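Local coordinates for protein myosin-I heavy chain (Dictyostelium discoideum, PDB 5EJR) that moves along actin as an ATP-driven class VII myosin with roles in early phagocytosis and adhesion, represented here by its C-terminal MyTH4-FERM tail domain, at residues T12-F17 with E51-M56; F42-D47 with N116-V121; C109-Q114 with F128-F133. One frame throughout, in Å; residues are numbered along the deposited sequence.

All three contacts lie at the N-terminal, MyTH4 end of this tail fragment, on the same side of the chain's centre. Interaction 3 pairs helix 104-113 with helix 121-137 in the helical bundle. Interactions 1 and 2 bring parts of the connection between helix 15-25 and helix 58-75 against, respectively, the start of helix 15-25 and the loop that leaves helix 104-113. Their centres are about 12 Å (2 and 3), 17 Å (1 and 3) and 19 Å (1 and 2) apart. Along the chain, interaction 1 closes before 3 opens, whereas 2 alternates with each. Phe14 and Phe17 meet Phe42, and Leu53 rests on Gln110, so helix 15-25 and the connection after it pack against helix 104-113.

Interaction 1: residues T12-F17 with E51-M56; sequences TRFRSF and ESLIEM
Arg15 lies along the 51-56 segment and grips Ser52 side-on with two nitrogens: NE donates to Ser52 O at 2.9 Å, near the guanidinium plane, while NH2 reaches Ser52 OG, also at 2.9 Å but 31° out of that plane. Its CG, anti to the carbonyl carbon (chi1 -66°), and a chain extended to NE carry the guanidinium past Ser52, where Ile54 O and Glu55 CA lie over one face. Ser52 OG both accepts from the arginine and donates to Ile54 O at 2.7 Å. The backbones meet in a single beta bridge at Phe14 and Ile54 (Glu55 N to Arg13 O, Arg15 N to Leu53 O, both nearly straight), which ties the N-cap of helix 15-25, Phe14, to the loop leading into helix 58-75. On the tight side, Leu53 CB makes a CH-pi contact over the Phe14 ring, 4.2 Å from its centroid, and the ring also packs on Cys109 of helix 104-113. Glu51 OE2, in a salt bridge with Arg19, touches Arg15 CD at 3.5 Å but lies well out of the guanidinium plane. The solvent side is looser: Glu55 CG lies 3.7 Å from Arg15 NH1, and a water links NH1 to Met56 O.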
loop_
_atom_site.group_PDB
_atom_site.type_symbol
_atom_site.label_atom_id
_atom_site.label_comp_id
_atom_site.label_asym_id
_atom_site.label_seq_id
_atom_site.Cartn_x
_atom_site.Cartn_y
_atom_site.Cartn_z
ATOM N N THR A 12 -24.366 -33.443 5.766
ATOM C CA THR A 12 -24.049 -33.557 7.196
ATOM C C THR A 12 -23.630 -32.214 7.843
ATOM O O THR A 12 -23.066 -32.230 8.947
ATOM C CB THR A 12 -22.934 -34.610 7.377
ATOM O OG1 THR A 12 -21.742 -34.151 6.725
ATOM C CG2 THR A 12 -23.323 -35.985 6.851
ATOM N N ARG A 13 -23.869 -31.062 7.164
ATOM C CA ARG A 13 -23.437 -29.743 7.656
ATOM C C ARG A 13 -24.469 -28.629 7.497
ATOM O O ARG A 13 -24.550 -27.751 8.354
ATOM C CB ARG A 13 -22.109 -29.315 6.996
ATOM C CG ARG A 13 -20.921 -30.251 7.236
ATOM C CD ARG A 13 -19.773 -29.918 6.302
ATOM N NE ARG A 13 -18.559 -30.696 6.574
ATOM C CZ ARG A 13 -18.274 -31.871 6.023
ATOM N NH1 ARG A 13 -19.127 -32.443 5.181
ATOM N NH2 ARG A 13 -17.144 -32.494 6.324
ATOM N N PHE A 14 -25.227 -28.628 6.395
ATOM C CA PHE A 14 -26.233 -27.592 6.160
ATOM C C PHE A 14 -27.415 -27.793 7.100
ATOM O O PHE A 14 -27.742 -28.936 7.430
ATOM C CB PHE A 14 -26.709 -27.623 4.693
ATOM C CG PHE A 14 -26.119 -26.590 3.752
ATOM C CD1 PHE A 14 -24.745 -26.359 3.713
ATOM C CD2 PHE A 14 -26.930 -25.898 2.857
ATOM C CE1 PHE A 14 -24.200 -25.426 2.823
ATOM C CE2 PHE A 14 -26.382 -24.968 1.961
ATOM C CZ PHE A 14 -25.022 -24.735 1.954
ATOM N N ARG A 15 -28.047 -26.689 7.522
ATOM C CA ARG A 15 -29.219 -26.697 8.394
ATOM C C ARG A 15 -30.368 -27.469 7.726
ATOM O O ARG A 15 -30.916 -28.391 8.338
ATOM C CB ARG A 15 -29.672 -25.263 8.723
ATOM C CG ARG A 15 -28.689 -24.456 9.567
ATOM C CD ARG A 15 -29.381 -23.264 10.194
ATOM N NE ARG A 15 -28.441 -22.295 10.766
ATOM C CZ ARG A 15 -27.930 -22.368 11.994
ATOM N NH1 ARG A 15 -28.227 -23.394 12.785
ATOM N NH2 ARG A 15 -27.103 -21.429 12.432
ATOM N N SER A 16 -30.681 -27.120 6.450
ATOM C CA SER A 16 -31.750 -27.706 5.624
ATOM C C SER A 16 -31.659 -29.222 5.469
ATOM O O SER A 16 -32.697 -29.889 5.461
ATOM C CB SER A 16 -31.820 -27.024 4.260
ATOM O OG SER A 16 -30.655 -27.283 3.494
ATOM N N PHE A 17 -30.432 -29.763 5.356
ATOM C CA PHE A 17 -30.196 -31.206 5.235
ATOM C C PHE A 17 -30.269 -31.915 6.591
ATOM O O PHE A 17 -30.660 -33.077 6.648
ATOM C CB PHE A 17 -28.857 -31.492 4.546
ATOM C CG PHE A 17 -28.859 -31.233 3.058
ATOM C CD1 PHE A 17 -28.664 -29.950 2.557
ATOM C CD2 PHE A 17 -29.056 -32.271 2.157
ATOM C CE1 PHE A 17 -28.675 -29.711 1.182
ATOM C CE2 PHE A 17 -29.062 -32.032 0.780
ATOM C CZ PHE A 17 -28.870 -30.754 0.303
ATOM N N GLU A 51 -31.061 -16.993 9.039
ATOM C CA GLU A 51 -30.079 -17.807 9.763
ATOM C C GLU A 51 -28.999 -18.272 8.778
ATOM O O GLU A 51 -29.264 -18.327 7.576
ATOM C CB GLU A 51 -30.761 -19.032 10.411
ATOM C CG GLU A 51 -31.552 -19.902 9.444
ATOM C CD GLU A 51 -32.507 -20.911 10.052
ATOM O OE1 GLU A 51 -33.208 -20.562 11.032
ATOM O OE2 GLU A 51 -32.600 -22.033 9.505
ATOM N N SER A 52 -27.812 -18.652 9.280
ATOM C CA SER A 52 -26.714 -19.134 8.437
ATOM C C SER A 52 -27.098 -20.415 7.686
ATOM O O SER A 52 -27.980 -21.140 8.144
ATOM C CB SER A 52 -25.463 -19.373 9.274
ATOM O OG SER A 52 -25.607 -20.452 10.181
ATOM N N LEU A 53 -26.435 -20.685 6.537
ATOM C CA LEU A 53 -26.666 -21.883 5.719
ATOM C C LEU A 53 -26.115 -23.123 6.422
ATOM O O LEU A 53 -26.745 -24.182 6.393
ATOM C CB LEU A 53 -26.023 -21.761 4.314
ATOM C CG LEU A 53 -26.399 -20.573 3.421
ATOM C CD1 LEU A 53 -25.716 -20.698 2.070
ATOM C CD2 LEU A 53 -27.915 -20.469 3.205
ATOM N N ILE A 54 -24.934 -22.998 7.029
ATOM C CA ILE A 54 -24.302 -24.106 7.747
ATOM C C ILE A 54 -24.729 -24.049 9.218
ATOM O O ILE A 54 -24.838 -22.959 9.784
ATOM C CB ILE A 54 -22.754 -24.086 7.552
ATOM C CG1 ILE A 54 -22.383 -24.427 6.092
ATOM C CG2 ILE A 54 -22.010 -25.019 8.535
ATOM C CD1 ILE A 54 -21.014 -23.910 5.640
ATOM N N GLU A 55 -24.990 -25.221 9.825
ATOM C CA GLU A 55 -25.340 -25.275 11.238
ATOM C C GLU A 55 -24.055 -25.007 12.008
ATOM O O GLU A 55 -23.060 -25.733 11.847
ATOM C CB GLU A 55 -25.943 -26.633 11.634
ATOM C CG GLU A 55 -26.489 -26.650 13.055
ATOM C CD GLU A 55 -27.017 -27.992 13.522
ATOM O OE1 GLU A 55 -28.229 -28.243 13.335
ATOM O OE2 GLU A 55 -26.223 -28.795 14.065
ATOM N N MET A 56 -24.069 -23.920 12.784
ATOM C CA MET A 56 -22.953 -23.488 13.625
ATOM C C MET A 56 -23.486 -22.673 14.801
ATOM O O MET A 56 -24.685 -22.381 14.840
ATOM C CB MET A 56 -21.925 -22.682 12.805
ATOM C CG MET A 56 -22.487 -21.423 12.194
ATOM S SD MET A 56 -21.538 -20.907 10.749
ATOM C CE MET A 56 -22.146 -19.356 10.577
HETATM O O HOH W 1 -27.649 -21.877 15.637
HETATM O O HOH W 2 -30.036 -23.902 5.387
#

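Interaction 2: residues F42-D47 with N116-V121; sequences FYFNKD and NKNPKV
The loop that leaves helix 104-113 and leads to the N-cap of helix 121-137 runs beside the 42-47 segment, at the surface of the MyTH4 region. Phe44 N donates to Asn116 O at 2.9 Å, and Asn116 ND2 adds a weak bond to Phe42 O. The same ND2 sits at the edge of the Tyr43 ring, 3.4 Å from CD1, whereas Lys117 CE makes a CH-pi contact over a face. With CG anti to the backbone N (chi1 172°), the Phe44 ring is carried toward Asn118 and stacks on its amide, the planes 18° apart and OD1 3.7 Å above the ring centre. Pro119 CD touches CE1 of Phe44 at 3.5 Å. Replacing Phe44 by an alanine would probably leave the Asn118 amide and Pro119 without their apolar partner and open a gap between the two loops. Asn118 ND2 bonds to Ser123 OG, while OD1 accepts from Lys120 N in an Asx turn and from a water that also binds Lys46 NZ. Engaged at both ends, the Asn118 amide is likely to present a fixed flat surface to Phe44, and the water links it to the lysine ammonium, while Lys46 CE packs directly on Pro119 CG.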
loop_
_atom_site.group_PDB
_atom_site.type_symbol
_atom_site.label_atom_id
_atom_site.label_comp_id
_atom_site.label_asym_id
_atom_site.label_seq_id
_atom_site.Cartn_x
_atom_site.Cartn_y
_atom_site.Cartn_z
ATOM N N PHE A 42 -29.257 -24.272 -1.821
ATOM C CA PHE A 42 -28.228 -24.006 -2.828
ATOM C C PHE A 42 -28.707 -23.042 -3.923
ATOM O O PHE A 42 -27.928 -22.705 -4.817
ATOM C CB PHE A 42 -27.795 -25.316 -3.496
ATOM C CG PHE A 42 -27.000 -26.265 -2.638
ATOM C CD1 PHE A 42 -25.732 -25.919 -2.179
ATOM C CD2 PHE A 42 -27.484 -27.534 -2.348
ATOM C CE1 PHE A 42 -24.982 -26.811 -1.412
ATOM C CE2 PHE A 42 -26.731 -28.428 -1.587
ATOM C CZ PHE A 42 -25.483 -28.061 -1.130
ATOM N N TYR A 43 -29.978 -22.626 -3.879
ATOM C CA TYR A 43 -30.545 -21.789 -4.922
ATOM C C TYR A 43 -30.745 -20.348 -4.502
ATOM O O TYR A 43 -31.070 -20.078 -3.339
ATOM C CB TYR A 43 -31.872 -22.390 -5.452
ATOM C CG TYR A 43 -31.814 -23.834 -5.912
ATOM C CD1 TYR A 43 -30.678 -24.344 -6.535
ATOM C CD2 TYR A 43 -32.927 -24.663 -5.816
ATOM C CE1 TYR A 43 -30.611 -25.673 -6.944
ATOM C CE2 TYR A 43 -32.889 -25.982 -6.267
ATOM C CZ TYR A 43 -31.723 -26.485 -6.826
ATOM O OH TYR A 43 -31.658 -27.782 -7.275
ATOM N N PHE A 44 -30.581 -19.426 -5.473
ATOM C CA PHE A 44 -30.768 -17.983 -5.311
ATOM C C PHE A 44 -32.165 -17.638 -4.781
ATOM O O PHE A 44 -33.149 -18.266 -5.164
ATOM C CB PHE A 44 -30.505 -17.232 -6.642
ATOM C CG PHE A 44 -30.858 -15.755 -6.629
ATOM C CD1 PHE A 44 -32.149 -15.324 -6.924
ATOM C CD2 PHE A 44 -29.916 -14.800 -6.259
ATOM C CE1 PHE A 44 -32.491 -13.968 -6.843
ATOM C CE2 PHE A 44 -30.256 -13.442 -6.199
ATOM C CZ PHE A 44 -31.541 -13.036 -6.488
ATOM N N ASN A 45 -32.234 -16.625 -3.917
ATOM C CA ASN A 45 -33.465 -16.070 -3.382
ATOM C C ASN A 45 -33.260 -14.584 -3.179
ATOM O O ASN A 45 -32.193 -14.160 -2.728
ATOM C CB ASN A 45 -33.907 -16.760 -2.091
ATOM C CG ASN A 45 -35.357 -16.512 -1.756
ATOM O OD1 ASN A 45 -35.795 -15.371 -1.538
ATOM N ND2 ASN A 45 -36.140 -17.578 -1.736
ATOM N N LYS A 46 -34.283 -13.794 -3.530
ATOM C CA LYS A 46 -34.275 -12.331 -3.450
ATOM C C LYS A 46 -34.314 -11.794 -2.016
ATOM O O LYS A 46 -34.023 -10.616 -1.808
ATOM C CB LYS A 46 -35.451 -11.734 -4.263
ATOM C CG LYS A 46 -35.409 -11.998 -5.772
ATOM C CD LYS A 46 -34.644 -10.918 -6.544
ATOM C CE LYS A 46 -34.714 -11.126 -8.038
ATOM N NZ LYS A 46 -33.742 -10.266 -8.765
ATOM N N ASP A 47 -34.717 -12.631 -1.045
ATOM C CA ASP A 47 -34.849 -12.262 0.364
ATOM C C ASP A 47 -33.605 -12.574 1.196
ATOM O O ASP A 47 -32.990 -13.627 0.989
ATOM C CB ASP A 47 -36.083 -12.947 0.991
ATOM C CG ASP A 47 -37.424 -12.505 0.420
ATOM O OD1 ASP A 47 -37.512 -11.354 -0.083
ATOM O OD2 ASP A 47 -38.395 -13.295 0.507
ATOM N N ASN A 116 -26.431 -19.601 -8.376
ATOM C CA ASN A 116 -27.226 -20.732 -8.859
ATOM C C ASN A 116 -28.708 -20.354 -8.981
ATOM O O ASN A 116 -29.345 -20.048 -7.974
ATOM C CB ASN A 116 -27.038 -21.923 -7.910
ATOM C CG ASN A 116 -27.148 -23.292 -8.528
ATOM O OD1 ASN A 116 -26.826 -23.517 -9.701
ATOM N ND2 ASN A 116 -27.503 -24.265 -7.709
ATOM N N LYS A 117 -29.242 -20.364 -10.221
ATOM C CA LYS A 117 -30.639 -20.051 -10.576
ATOM C C LYS A 117 -31.024 -18.611 -10.195
ATOM O O LYS A 117 -32.043 -18.356 -9.551
ATOM C CB LYS A 117 -31.643 -21.101 -10.038
ATOM C CG LYS A 117 -31.368 -22.528 -10.523
ATOM C CD LYS A 117 -32.438 -23.519 -10.050
ATOM C CE LYS A 117 -32.061 -24.969 -10.287
ATOM N NZ LYS A 117 -32.001 -25.325 -11.732
ATOM N N ASN A 118 -30.183 -17.672 -10.626
ATOM C CA ASN A 118 -30.365 -16.250 -10.419
ATOM C C ASN A 118 -31.116 -15.714 -11.661
ATOM O O ASN A 118 -30.661 -15.960 -12.781
ATOM C CB ASN A 118 -28.982 -15.588 -10.273
ATOM C CG ASN A 118 -28.975 -14.174 -9.758
ATOM O OD1 ASN A 118 -29.888 -13.382 -9.994
ATOM N ND2 ASN A 118 -27.911 -13.818 -9.047
ATOM N N PRO A 119 -32.244 -14.980 -11.514
ATOM C CA PRO A 119 -32.960 -14.493 -12.712
ATOM C C PRO A 119 -32.223 -13.391 -13.475
ATOM O O PRO A 119 -32.680 -12.980 -14.545
ATOM C CB PRO A 119 -34.297 -13.991 -12.148
ATOM C CG PRO A 119 -33.990 -13.606 -10.740
ATOM C CD PRO A 119 -32.956 -14.602 -10.274
ATOM N N LYS A 120 -31.097 -12.896 -12.918
ATOM C CA LYS A 120 -30.294 -11.838 -13.547
ATOM C C LYS A 120 -28.859 -12.298 -13.730
ATOM O O LYS A 120 -28.185 -12.647 -12.756
ATOM C CB LYS A 120 -30.357 -10.516 -12.762
ATOM C CG LYS A 120 -31.752 -9.911 -12.674
ATOM C CD LYS A 120 -31.755 -8.597 -11.906
ATOM C CE LYS A 120 -33.109 -7.924 -11.905
ATOM N NZ LYS A 120 -33.495 -7.407 -13.250
ATOM N N VAL A 121 -28.409 -12.326 -14.991
ATOM C CA VAL A 121 -27.055 -12.711 -15.373
ATOM C C VAL A 121 -26.044 -11.671 -14.859
ATOM O O VAL A 121 -24.907 -12.033 -14.569
ATOM C CB VAL A 121 -26.944 -12.992 -16.905
ATOM C CG1 VAL A 121 -26.749 -11.715 -17.723
ATOM C CG2 VAL A 121 -25.850 -14.006 -17.203
HETATM O O HOH W 3 -30.934 -10.946 -9.430
#

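Interaction 3: residues C109-Q114 with F128-F133; sequences CQAYRQ and FELIYF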
loop_
_atom_site.group_PDB
_atom_site.type_symbol
_atom_site.label_atom_id
_atom_site.label_comp_id
_atom_site.label_asym_id
_atom_site.label_seq_id
_atom_site.Cartn_x
_atom_site.Cartn_y
_atom_site.Cartn_z
ATOM N N CYS A 109 -20.213 -20.711 0.366
ATOM C CA CYS A 109 -21.537 -21.291 0.115
ATOM C C CYS A 109 -22.564 -20.202 -0.145
ATOM O O CYS A 109 -23.317 -20.345 -1.096
ATOM C CB CYS A 109 -21.964 -22.212 1.250
ATOM S SG CYS A 109 -20.947 -23.700 1.411
ATOM N N GLN A 110 -22.563 -19.087 0.629
ATOM C CA GLN A 110 -23.518 -17.982 0.396
ATOM C C GLN A 110 -23.312 -17.344 -0.967
ATOM O O GLN A 110 -24.291 -16.943 -1.603
ATOM C CB GLN A 110 -23.401 -16.868 1.444
ATOM C CG GLN A 110 -23.929 -17.196 2.833
ATOM C CD GLN A 110 -23.809 -16.015 3.783
ATOM O OE1 GLN A 110 -23.268 -14.948 3.458
ATOM N NE2 GLN A 110 -24.370 -16.160 4.972
ATOM N N ALA A 111 -22.025 -17.176 -1.382
ATOM C CA ALA A 111 -21.686 -16.531 -2.647
ATOM C C ALA A 111 -22.145 -17.433 -3.780
ATOM O O ALA A 111 -22.834 -16.955 -4.684
ATOM C CB ALA A 111 -20.181 -16.269 -2.730
ATOM N N TYR A 112 -21.806 -18.734 -3.701
ATOM C CA TYR A 112 -22.167 -19.726 -4.705
ATOM C C TYR A 112 -23.688 -19.887 -4.863
ATOM O O TYR A 112 -24.193 -19.821 -5.987
ATOM C CB TYR A 112 -21.489 -21.087 -4.461
ATOM C CG TYR A 112 -21.892 -22.076 -5.532
ATOM C CD1 TYR A 112 -21.334 -22.014 -6.808
ATOM C CD2 TYR A 112 -22.945 -22.968 -5.324
ATOM C CE1 TYR A 112 -21.771 -22.857 -7.831
ATOM C CE2 TYR A 112 -23.387 -23.816 -6.340
ATOM C CZ TYR A 112 -22.800 -23.753 -7.590
ATOM O OH TYR A 112 -23.236 -24.588 -8.583
ATOM N N ARG A 113 -24.409 -20.094 -3.747
ATOM C CA ARG A 113 -25.877 -20.226 -3.728
ATOM C C ARG A 113 -26.513 -19.072 -4.512
ATOM O O ARG A 113 -27.427 -19.291 -5.304
ATOM C CB ARG A 113 -26.391 -20.235 -2.274
ATOM C CG ARG A 113 -27.855 -19.833 -2.097
ATOM C CD ARG A 113 -28.088 -19.200 -0.747
ATOM N NE ARG A 113 -29.373 -18.518 -0.660
ATOM C CZ ARG A 113 -30.466 -19.051 -0.125
ATOM N NH1 ARG A 113 -30.451 -20.298 0.328
ATOM N NH2 ARG A 113 -31.585 -18.346 -0.046
ATOM N N GLN A 114 -25.999 -17.852 -4.327
ATOM C CA GLN A 114 -26.583 -16.698 -4.991
ATOM C C GLN A 114 -26.277 -16.629 -6.508
ATOM O O GLN A 114 -26.936 -15.873 -7.218
ATOM C CB GLN A 114 -26.219 -15.423 -4.246
ATOM C CG GLN A 114 -26.937 -15.297 -2.888
ATOM C CD GLN A 114 -28.436 -15.100 -3.017
ATOM O OE1 GLN A 114 -29.227 -16.051 -3.017
ATOM N NE2 GLN A 114 -28.855 -13.860 -3.149
ATOM N N PHE A 128 -19.838 -14.685 -8.988
ATOM C CA PHE A 128 -18.585 -15.366 -9.326
ATOM C C PHE A 128 -17.342 -14.462 -9.135
ATOM O O PHE A 128 -16.276 -14.977 -8.795
ATOM C CB PHE A 128 -18.623 -15.985 -10.729
ATOM C CG PHE A 128 -19.464 -17.240 -10.800
ATOM C CD1 PHE A 128 -19.104 -18.381 -10.095
ATOM C CD2 PHE A 128 -20.619 -17.279 -11.574
ATOM C CE1 PHE A 128 -19.896 -19.534 -10.147
ATOM C CE2 PHE A 128 -21.404 -18.436 -11.630
ATOM C CZ PHE A 128 -21.038 -19.555 -10.916
ATOM N N GLU A 129 -17.487 -13.132 -9.331
ATOM C CA GLU A 129 -16.393 -12.154 -9.114
ATOM C C GLU A 129 -15.984 -12.181 -7.630
ATOM O O GLU A 129 -14.787 -12.144 -7.303
ATOM C CB GLU A 129 -16.847 -10.736 -9.490
ATOM C CG GLU A 129 -16.927 -10.498 -10.990
ATOM C CD GLU A 129 -17.447 -9.137 -11.400
ATOM O OE1 GLU A 129 -18.262 -8.558 -10.647
ATOM O OE2 GLU A 129 -17.062 -8.661 -12.491
ATOM N N LEU A 130 -16.989 -12.308 -6.740
ATOM C CA LEU A 130 -16.784 -12.425 -5.295
ATOM C C LEU A 130 -16.041 -13.718 -4.988
ATOM O O LEU A 130 -15.106 -13.682 -4.205
ATOM C CB LEU A 130 -18.128 -12.331 -4.533
ATOM C CG LEU A 130 -18.147 -12.681 -3.020
ATOM C CD1 LEU A 130 -17.197 -11.800 -2.217
ATOM C CD2 LEU A 130 -19.531 -12.526 -2.468
ATOM N N ILE A 131 -16.386 -14.834 -5.658
ATOM C CA ILE A 131 -15.696 -16.116 -5.446
ATOM C C ILE A 131 -14.215 -15.978 -5.828
ATOM O O ILE A 131 -13.334 -16.494 -5.126
ATOM C CB ILE A 131 -16.405 -17.277 -6.188
ATOM C CG1 ILE A 131 -17.777 -17.576 -5.525
ATOM C CG2 ILE A 131 -15.529 -18.523 -6.230
ATOM C CD1 ILE A 131 -18.772 -18.416 -6.370
ATOM N N TYR A 132 -13.946 -15.257 -6.932
ATOM C CA TYR A 132 -12.571 -14.997 -7.368
ATOM C C TYR A 132 -11.784 -14.264 -6.269
ATOM O O TYR A 132 -10.669 -14.676 -5.939
ATOM C CB TYR A 132 -12.560 -14.169 -8.664
ATOM C CG TYR A 132 -11.200 -13.571 -8.949
ATOM C CD1 TYR A 132 -10.174 -14.347 -9.479
ATOM C CD2 TYR A 132 -10.921 -12.242 -8.636
ATOM C CE1 TYR A 132 -8.905 -13.817 -9.703
ATOM C CE2 TYR A 132 -9.649 -11.701 -8.848
ATOM C CZ TYR A 132 -8.651 -12.490 -9.396
ATOM O OH TYR A 132 -7.400 -11.968 -9.639
ATOM N N PHE A 133 -12.364 -13.167 -5.737
ATOM C CA PHE A 133 -11.756 -12.318 -4.708
ATOM C C PHE A 133 -11.631 -13.029 -3.365
ATOM O O PHE A 133 -10.709 -12.726 -2.605
ATOM C CB PHE A 133 -12.466 -10.963 -4.597
ATOM C CG PHE A 133 -12.212 -10.032 -5.766
ATOM C CD1 PHE A 133 -10.919 -9.655 -6.110
ATOM C CD2 PHE A 133 -13.270 -9.495 -6.493
ATOM C CE1 PHE A 133 -10.685 -8.792 -7.194
ATOM C CE2 PHE A 133 -13.038 -8.634 -7.577
ATOM C CZ PHE A 133 -11.746 -8.290 -7.924
#
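Helix 104-113 and helix 121-137 pack antiparallel through the 109-114 and 128-133 segments, their N-to-C directions 153° apart and their local axes approaching to 9.1 Å. The closest CA atoms across the contact belong to Ala111 and Ile131, 6.6 Å apart, and Tyr112 comes next, opposite Phe128. Ala111 has only a methyl group to place between the helices, and it points at the partner. Its CB meets Leu130 CD2 at 3.8 Å and Ile131 CG1 at 3.9 Å, and so touches two neighbouring side chains at once. The Ile131 CG1 branch stands anti to the carbonyl carbon (chi1 -69°) with CD1 extended beyond it (chi2 163°), and together these torsions bring CD1 past the alanine to the backbone of Tyr112, 4.0 Å from its CA. That methyl also lies near the plane of the Tyr112 ring, at its edge. Further along, Phe128 turns its ring end toward helix 104-113, where CE1 approaches Tyr112 CD1 at 4.4 Å, a looser touch than those of the alanine. Helix 121-137 packs on further helices as well: Leu130 on Ile90 and Ile93 of helix 86-99, and Phe128 on Leu169 and Ile170 of helix 164-178. The tyrosine hydroxyl is directed elsewhere and is hydrogen-bonded to Gln151 NE2. No hydrogen bond crosses between the two segments, and every residue that touches is buried. Cohesion at this point of the MyTH4 helical bundle therefore rests on the fit of apolar surfaces, with the polar end of Tyr112 satisfied by Gln151 of helix 142-159.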